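Local coordinates for phosphotriesterase, putative (Deinococcus radiodurans, PDB 4J35), which probably hydrolyses lactones with the help of two divalent metal ions, its weak promiscuous lactonase template having been engineered for organophosphate hydrolysis, at residues Y213-L218 with L251-A256; K108-L113 with E117-E122. The protein carries 7 engineered substitutions. All coordinates share one frame; numbering follows the deposited sequence.

In the fold
Following the chain from the N terminus, interaction 2 comes first: it joins helix 105-113 to helix 116-129 across a two-residue connection, so its loop is very short. Well downstream, interaction 1 closes a larger loop, in which 32 residues, among them strand 223-226 and most of helix 240-251, lie between helix 211-218 and the turn leading to strand 259-261. The two loops follow in series, neither nested nor crossed, and their centres are 36 Å apart. Both belong to the outer layer of a TIM-barrel hydrolase, away from the metal site: interaction 2 pins a pair of surface helices together, whereas interaction 1 ties helix 211-218 to the loop between helix 240-251 and strand 259-261.

Interaction 1 (Y213-L218 with L251-A256); sequences YHRETL and LGEGYA
A chi1 of -81° places CG of Y255 anti to its own carbonyl carbon and sends the ring across to L218 and R215 on the neighbouring helix. L218 lays CD1 almost centrally over one ring face, 3.7 Å from the Y255 centroid and only 8° off the ring normal. This is a CH-pi contact that suits a branched aliphatic chain against a broad aromatic surface. On the opposite face the backbone O of E253 lies near the rim. R215 crosses the tyrosine at about a right angle, its CG 3.8 Å from Y255 OH, then bends at chi3 (-81°) so that the guanidinium passes the ring and meets E253. There NH1 of R215 forms a salt bridge with OE2 of E253, 2.5 Å away; the carboxylate sits at the guanidinium edge, but the two planes are clearly not coplanar. A long, flexible arginine is suited to this partly exposed position, where its aliphatic part can border the tyrosine while its charge reaches onward. A water gives the phenol a polar link to the helix, donating to R215 O at 3.1 Å and also bonding Y255 OH. The loop itself folds as a type I turn, G254 N bonding L251 O at 3.1 Å, and the positive phi of G254 suits a residue without a side chain. Beneath this contact, L218 touches I224 of strand 223-226, while R215 and Y255 both rest on L250 of helix 240-251. The 251-256 loop, leading from that helix into strand 259-261, thus lies at the end of the barrel opposite the catalytic face.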
ATOM      1  N   TYR A 213       8.505 -18.671   3.633  1.00 56.68           N
ATOM      2  CA  TYR A 213       8.912 -17.266   3.699  1.00 50.07           C
ATOM      3  C   TYR A 213       7.813 -16.451   4.373  1.00 49.35           C
ATOM      4  O   TYR A 213       8.084 -15.611   5.218  1.00 43.39           O
ATOM      5  CB  TYR A 213       9.195 -16.779   2.282  1.00 52.15           C
ATOM      6  CG  TYR A 213       9.403 -15.292   2.095  1.00 46.49           C
ATOM      7  CD1 TYR A 213      10.633 -14.694   2.366  1.00 49.40           C
ATOM      8  CD2 TYR A 213       8.381 -14.496   1.610  1.00 49.14           C
ATOM      9  CE1 TYR A 213      10.823 -13.333   2.163  1.00 48.51           C
ATOM     10  CE2 TYR A 213       8.563 -13.136   1.394  1.00 46.38           C
ATOM     11  CZ  TYR A 213       9.778 -12.562   1.679  1.00 50.63           C
ATOM     12  OH  TYR A 213       9.938 -11.212   1.453  1.00 43.03           O
ATOM     13  N   HIS A 214       6.560 -16.722   4.008  1.00 44.74           N
ATOM     14  CA  HIS A 214       5.418 -16.087   4.663  1.00 36.32           C
ATOM     15  C   HIS A 214       5.304 -16.472   6.138  1.00 37.92           C
ATOM     16  O   HIS A 214       5.018 -15.646   6.995  1.00 38.79           O
ATOM     17  CB  HIS A 214       4.125 -16.466   3.946  1.00 36.71           C
ATOM     18  CG  HIS A 214       4.154 -16.156   2.490  1.00 38.96           C
ATOM     19  ND1 HIS A 214       4.851 -16.926   1.587  1.00 45.78           N
ATOM     20  CD2 HIS A 214       3.619 -15.133   1.780  1.00 40.10           C
ATOM     21  CE1 HIS A 214       4.742 -16.396   0.383  1.00 48.65           C
ATOM     22  NE2 HIS A 214       4.010 -15.303   0.477  1.00 39.38           N
ATOM     23  N   ARG A 215       5.453 -17.750   6.429  1.00 40.51           N
ATOM     24  CA  ARG A 215       5.292 -18.210   7.812  1.00 45.26           C
ATOM     25  C   ARG A 215       6.339 -17.552   8.706  1.00 42.18           C
ATOM     26  O   ARG A 215       6.072 -17.119   9.827  1.00 43.72           O
ATOM     27  CB  ARG A 215       5.418 -19.717   7.855  1.00 39.26           C
ATOM     28  CG  ARG A 215       4.164 -20.412   7.327  1.00 37.28           C
ATOM     29  CD  ARG A 215       4.184 -21.881   7.580  1.00 48.85           C
ATOM     30  NE  ARG A 215       4.979 -22.568   6.586  1.00 53.04           N
ATOM     31  CZ  ARG A 215       4.499 -23.373   5.653  1.00 40.02           C
ATOM     32  NH1 ARG A 215       3.196 -23.626   5.555  1.00 51.54           N
ATOM     33  NH2 ARG A 215       5.351 -23.918   4.792  1.00 46.37           N
ATOM     34  N   GLU A 216       7.535 -17.430   8.178  1.00 37.49           N
ATOM     35  CA  GLU A 216       8.571 -16.749   8.938  1.00 45.28           C
ATOM     36  C   GLU A 216       8.243 -15.286   9.257  1.00 49.22           C
ATOM     37  O   GLU A 216       8.508 -14.807  10.345  1.00 46.98           O
ATOM     38  CB  GLU A 216       9.893 -16.803   8.205  1.00 48.43           C
ATOM     39  CG  GLU A 216      11.001 -16.250   9.034  1.00 67.17           C
ATOM     40  CD  GLU A 216      12.337 -16.335   8.345  1.00 74.03           C
ATOM     41  OE1 GLU A 216      12.390 -16.932   7.251  1.00 73.71           O
ATOM     42  OE2 GLU A 216      13.321 -15.805   8.916  1.00 77.27           O
ATOM     43  N   THR A 217       7.681 -14.557   8.296  1.00 39.24           N
ATOM     44  CA  THR A 217       7.270 -13.201   8.551  1.00 35.71           C
ATOM     45  C   THR A 217       6.173 -13.128   9.600  1.00 31.63           C
ATOM     46  O   THR A 217       6.212 -12.248  10.492  1.00 37.03           O
ATOM     47  CB  THR A 217       6.743 -12.534   7.185  1.00 30.98           C
ATOM     48  OG1 THR A 217       7.733 -12.715   6.177  1.00 37.51           O
ATOM     49  CG2 THR A 217       6.528 -11.067   7.368  1.00 34.19           C
ATOM     50  N   LEU A 218       5.205 -14.059   9.501  1.00 33.57           N
ATOM     51  CA  LEU A 218       3.978 -14.040  10.307  1.00 31.48           C
ATOM     52  C   LEU A 218       4.328 -14.306  11.774  1.00 42.53           C
ATOM     53  O   LEU A 218       3.633 -13.915  12.697  1.00 39.49           O
ATOM     54  CB  LEU A 218       2.998 -15.103   9.847  1.00 35.20           C
ATOM     55  CG  LEU A 218       2.286 -14.603   8.555  1.00 31.26           C
ATOM     56  CD1 LEU A 218       1.649 -15.755   7.854  1.00 39.58           C
ATOM     57  CD2 LEU A 218       1.263 -13.563   8.964  1.00 35.41           C
ATOM     58  N   LEU A 251      -4.285 -19.927   4.797  1.00 34.13           N
ATOM     59  CA  LEU A 251      -5.616 -19.911   5.388  1.00 34.34           C
ATOM     60  C   LEU A 251      -5.917 -21.199   6.152  1.00 45.90           C
ATOM     61  O   LEU A 251      -6.577 -21.173   7.197  1.00 40.08           O
ATOM     62  CB  LEU A 251      -6.662 -19.711   4.254  1.00 38.00           C
ATOM     63  CG  LEU A 251      -6.705 -18.287   3.692  1.00 37.63           C
ATOM     64  CD1 LEU A 251      -7.515 -18.215   2.317  1.00 34.07           C
ATOM     65  CD2 LEU A 251      -7.348 -17.376   4.712  1.00 37.27           C
ATOM     66  N   GLY A 252      -5.400 -22.298   5.610  1.00 38.79           N
ATOM     67  CA  GLY A 252      -5.625 -23.626   6.117  1.00 42.23           C
ATOM     68  C   GLY A 252      -4.812 -23.850   7.388  1.00 46.67           C
ATOM     69  O   GLY A 252      -5.006 -24.841   8.074  1.00 45.40           O
ATOM     70  N   GLU A 253      -3.910 -22.926   7.677  1.00 37.38           N
ATOM     71  CA  GLU A 253      -3.055 -22.990   8.857  1.00 34.97           C
ATOM     72  C   GLU A 253      -3.503 -21.933   9.865  1.00 44.28           C
ATOM     73  O   GLU A 253      -2.783 -21.630  10.802  1.00 43.68           O
ATOM     74  CB  GLU A 253      -1.594 -22.817   8.468  1.00 40.50           C
ATOM     75  CG  GLU A 253      -1.012 -23.923   7.560  1.00 45.08           C
ATOM     76  CD  GLU A 253       0.340 -23.551   6.979  1.00 49.56           C
ATOM     77  OE1 GLU A 253       0.730 -22.373   7.119  1.00 52.41           O
ATOM     78  OE2 GLU A 253       1.029 -24.417   6.384  1.00 53.40           O
ATOM     79  N   GLY A 254      -4.707 -21.399   9.668  1.00 38.08           N
ATOM     80  CA  GLY A 254      -5.377 -20.519  10.621  1.00 40.23           C
ATOM     81  C   GLY A 254      -4.913 -19.075  10.633  1.00 41.53           C
ATOM     82  O   GLY A 254      -5.048 -18.358  11.631  1.00 40.74           O
ATOM     83  N   TYR A 255      -4.382 -18.613   9.508  1.00 42.11           N
ATOM     84  CA  TYR A 255      -3.752 -17.304   9.456  1.00 45.30           C
ATOM     85  C   TYR A 255      -4.675 -16.197   8.938  1.00 42.38           C
ATOM     86  O   TYR A 255      -4.202 -15.096   8.624  1.00 39.28           O
ATOM     87  CB  TYR A 255      -2.555 -17.376   8.519  1.00 41.60           C
ATOM     88  CG  TYR A 255      -1.274 -17.951   9.115  1.00 43.87           C
ATOM     89  CD1 TYR A 255      -0.696 -17.413  10.240  1.00 47.95           C
ATOM     90  CD2 TYR A 255      -0.629 -19.003   8.486  1.00 40.38           C
ATOM     91  CE1 TYR A 255       0.502 -17.931  10.740  1.00 45.78           C
ATOM     92  CE2 TYR A 255       0.535 -19.511   8.949  1.00 48.44           C
ATOM     93  CZ  TYR A 255       1.102 -18.996  10.084  1.00 41.27           C
ATOM     94  OH  TYR A 255       2.291 -19.542  10.502  1.00 47.04           O
ATOM     95  N   ALA A 256      -5.973 -16.479   8.852  1.00 41.96           N
ATOM     96  CA  ALA A 256      -6.866 -15.588   8.141  1.00 39.83           C
ATOM     97  C   ALA A 256      -6.824 -14.232   8.781  1.00 42.36           C
ATOM     98  O   ALA A 256      -6.959 -13.243   8.086  1.00 38.38           O
ATOM     99  CB  ALA A 256      -8.311 -16.114   8.094  1.00 38.99           C
TER
HETATM  100  O   HOH W   1       3.980 -18.272  11.822  1.00 48.36           O

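Interaction 2 (K108-L113 with E117-E122); sequences KFRASL and ESEIYE
The edge of the R110 guanidinium is turned to the carboxylate of E119, whose CD lies in the guanidinium plane. The two flat groups are not coplanar: their planes stand 52° apart, and each carboxylate oxygen is approached from above the carboxylate plane. Even so, the grip is double and side-on. R110 NE donates to E119 OE1 at 2.7 Å with an N-H...O angle of 167°, and R110 NH2 donates to E119 OE2 at 3.0 Å, about as straight. Both acceptors lie close to the guanidinium plane, as this donor edge requires. A bend at chi3 (76°) turns that edge to the glutamate, which reaches across extended beyond CG, and the two chains cross at about a right angle. Arginine suits the place because it offers two nearly parallel N-H groups along one edge of a rigid plane; glutamate answers with two oxygens and enough length to cross between helices. A water adds a lighter link, donating to R110 O at 2.9 Å and weakly to E119 OE2. R110 O also accepts from L113 N at 2.9 Å, in the closing turn of its helix. A positive residue there, and an acid in the first turn of helix 116-129, are probably both favoured by the helix dipoles. A leucine at R110 would probably leave the E119 carboxylate without its charged mate and free to turn, with this side-chain tie between the helices lost. The pair lies on the surface, above helix 153-169: A111 touches L157, I120 packs on F158 and A161, and E117 forms a salt bridge with R160, fastening both helices to that neighbour.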
ATOM      1  N   LYS A 108      19.481  11.275   1.229  1.00 37.65           N
ATOM      2  CA  LYS A 108      20.806  10.669   1.303  1.00 42.84           C
ATOM      3  C   LYS A 108      21.857  11.747   1.534  1.00 42.90           C
ATOM      4  O   LYS A 108      22.787  11.560   2.321  1.00 42.48           O
ATOM      5  CB  LYS A 108      21.121   9.869   0.040  1.00 46.86           C
ATOM      6  N   PHE A 109      21.713  12.879   0.857  1.00 33.35           N
ATOM      7  CA  PHE A 109      22.634  14.007   1.043  1.00 36.21           C
ATOM      8  C   PHE A 109      22.486  14.554   2.477  1.00 41.91           C
ATOM      9  O   PHE A 109      23.468  14.711   3.194  1.00 44.08           O
ATOM     10  CB  PHE A 109      22.321  15.096   0.016  1.00 41.07           C
ATOM     11  CG  PHE A 109      23.242  16.270   0.086  1.00 43.87           C
ATOM     12  CD1 PHE A 109      24.578  16.143  -0.283  1.00 49.80           C
ATOM     13  CD2 PHE A 109      22.776  17.509   0.502  1.00 41.57           C
ATOM     14  CE1 PHE A 109      25.442  17.237  -0.221  1.00 55.22           C
ATOM     15  CE2 PHE A 109      23.627  18.597   0.560  1.00 48.05           C
ATOM     16  CZ  PHE A 109      24.966  18.458   0.205  1.00 53.69           C
ATOM     17  N   ARG A 110      21.248  14.813   2.899  1.00 36.13           N
ATOM     18  CA  ARG A 110      21.003  15.311   4.255  1.00 34.41           C
ATOM     19  C   ARG A 110      21.571  14.363   5.305  1.00 37.66           C
ATOM     20  O   ARG A 110      22.190  14.803   6.283  1.00 41.06           O
ATOM     21  CB  ARG A 110      19.517  15.533   4.504  1.00 41.64           C
ATOM     22  CG  ARG A 110      18.882  16.573   3.596  1.00 36.04           C
ATOM     23  CD  ARG A 110      17.468  16.910   4.064  1.00 42.68           C
ATOM     24  NE  ARG A 110      17.517  17.775   5.247  1.00 46.43           N
ATOM     25  CZ  ARG A 110      17.491  19.103   5.210  1.00 41.47           C
ATOM     26  NH1 ARG A 110      17.390  19.741   4.055  1.00 47.78           N
ATOM     27  NH2 ARG A 110      17.584  19.805   6.334  1.00 46.75           N
ATOM     28  N   ALA A 111      21.380  13.066   5.098  1.00 40.07           N
ATOM     29  CA  ALA A 111      21.914  12.065   6.014  1.00 38.21           C
ATOM     30  C   ALA A 111      23.426  12.199   6.167  1.00 42.12           C
ATOM     31  O   ALA A 111      23.971  12.057   7.270  1.00 43.81           O
ATOM     32  CB  ALA A 111      21.538  10.660   5.523  1.00 35.50           C
ATOM     33  N   SER A 112      24.103  12.489   5.067  1.00 36.53           N
ATOM     34  CA  SER A 112      25.562  12.658   5.087  1.00 44.29           C
ATOM     35  C   SER A 112      26.005  13.889   5.883  1.00 45.64           C
ATOM     36  O   SER A 112      27.125  13.929   6.379  1.00 49.58           O
ATOM     37  CB  SER A 112      26.119  12.727   3.649  1.00 49.76           C
ATOM     38  OG  SER A 112      25.979  14.023   3.085  1.00 44.00           O
ATOM     39  N   LEU A 113      25.124  14.876   6.034  1.00 48.67           N
ATOM     40  CA  LEU A 113      25.493  16.125   6.697  1.00 49.85           C
ATOM     41  C   LEU A 113      24.893  16.323   8.095  1.00 48.99           C
ATOM     42  O   LEU A 113      25.321  17.226   8.822  1.00 55.75           O
ATOM     43  CB  LEU A 113      25.115  17.314   5.822  1.00 42.29           C
ATOM     44  CG  LEU A 113      25.923  17.478   4.535  1.00 53.45           C
ATOM     45  CD1 LEU A 113      25.353  18.608   3.693  1.00 50.02           C
ATOM     46  CD2 LEU A 113      27.382  17.750   4.854  1.00 54.67           C
ATOM     47  N   GLU A 117      17.537  10.977  10.270  1.00 40.20           N
ATOM     48  CA  GLU A 117      16.478  10.190  10.918  1.00 44.08           C
ATOM     49  C   GLU A 117      15.499  11.110  11.638  1.00 43.29           C
ATOM     50  O   GLU A 117      14.277  10.988  11.502  1.00 39.00           O
ATOM     51  CB  GLU A 117      17.054   9.177  11.908  1.00 43.75           C
ATOM     52  CG  GLU A 117      15.989   8.279  12.538  1.00 45.03           C
ATOM     53  CD  GLU A 117      16.530   7.444  13.712  1.00 42.37           C
ATOM     54  OE1 GLU A 117      17.605   6.838  13.563  1.00 44.16           O
ATOM     55  OE2 GLU A 117      15.836   7.349  14.741  1.00 43.42           O
ATOM     56  N   SER A 118      16.030  12.036  12.423  1.00 41.95           N
ATOM     57  CA  SER A 118      15.175  12.968  13.143  1.00 41.62           C
ATOM     58  C   SER A 118      14.395  13.882  12.193  1.00 38.78           C
ATOM     59  O   SER A 118      13.258  14.240  12.483  1.00 43.06           O
ATOM     60  CB  SER A 118      15.992  13.786  14.139  1.00 49.86           C
ATOM     61  OG  SER A 118      16.450  12.933  15.182  1.00 56.04           O
ATOM     62  N   GLU A 119      14.997  14.268  11.072  1.00 35.21           N
ATOM     63  CA  GLU A 119      14.274  15.078  10.093  1.00 35.82           C
ATOM     64  C   GLU A 119      13.131  14.313   9.480  1.00 33.30           C
ATOM     65  O   GLU A 119      12.033  14.862   9.276  1.00 34.81           O
ATOM     66  CB  GLU A 119      15.223  15.596   8.996  1.00 34.30           C
ATOM     67  CG  GLU A 119      16.193  16.644   9.562  1.00 39.75           C
ATOM     68  CD  GLU A 119      17.259  17.053   8.558  1.00 43.04           C
ATOM     69  OE1 GLU A 119      17.395  16.356   7.537  1.00 43.34           O
ATOM     70  OE2 GLU A 119      17.953  18.065   8.790  1.00 50.15           O
ATOM     71  N   ILE A 120      13.380  13.045   9.175  1.00 33.53           N
ATOM     72  CA  ILE A 120      12.351  12.181   8.617  1.00 36.51           C
ATOM     73  C   ILE A 120      11.258  11.958   9.645  1.00 37.70           C
ATOM     74  O   ILE A 120      10.086  12.020   9.350  1.00 34.15           O
ATOM     75  CB  ILE A 120      12.954  10.836   8.176  1.00 31.98           C
ATOM     76  CG1 ILE A 120      13.965  11.095   7.052  1.00 36.74           C
ATOM     77  CG2 ILE A 120      11.844   9.863   7.748  1.00 37.53           C
ATOM     78  CD1 ILE A 120      14.863   9.928   6.745  1.00 37.20           C
ATOM     79  N   TYR A 121      11.661  11.702  10.880  1.00 32.88           N
ATOM     80  CA  TYR A 121      10.704  11.524  11.933  1.00 34.97           C
ATOM     81  C   TYR A 121       9.777  12.739  12.018  1.00 30.38           C
ATOM     82  O   TYR A 121       8.559  12.568  12.186  1.00 33.87           O
ATOM     83  CB  TYR A 121      11.451  11.310  13.258  1.00 35.05           C
ATOM     84  CG  TYR A 121      10.614  11.631  14.464  1.00 37.63           C
ATOM     85  CD1 TYR A 121       9.662  10.740  14.933  1.00 40.25           C
ATOM     86  CD2 TYR A 121      10.774  12.838  15.126  1.00 43.69           C
ATOM     87  CE1 TYR A 121       8.880  11.040  16.053  1.00 39.59           C
ATOM     88  CE2 TYR A 121      10.005  13.154  16.231  1.00 42.40           C
ATOM     89  CZ  TYR A 121       9.058  12.254  16.687  1.00 45.52           C
ATOM     90  OH  TYR A 121       8.307  12.579  17.792  1.00 48.70           O
ATOM     91  N   GLU A 122      10.339  13.948  11.928  1.00 36.85           N
ATOM     92  CA  GLU A 122       9.534  15.169  12.089  1.00 35.05           C
ATOM     93  C   GLU A 122       8.529  15.298  10.960  1.00 36.46           C
ATOM     94  O   GLU A 122       7.378  15.697  11.170  1.00 38.41           O
ATOM     95  CB  GLU A 122      10.401  16.418  12.092  1.00 35.18           C
ATOM     96  CG  GLU A 122      11.285  16.565  13.299  1.00 48.10           C
ATOM     97  CD  GLU A 122      10.495  16.773  14.604  1.00 76.17           C
ATOM     98  OE1 GLU A 122       9.296  17.147  14.555  1.00 74.60           O
ATOM     99  OE2 GLU A 122      11.087  16.567  15.686  1.00 85.02           O
TER
HETATM  100  O   HOH W   2      20.682  16.693   7.864  1.00 50.21           O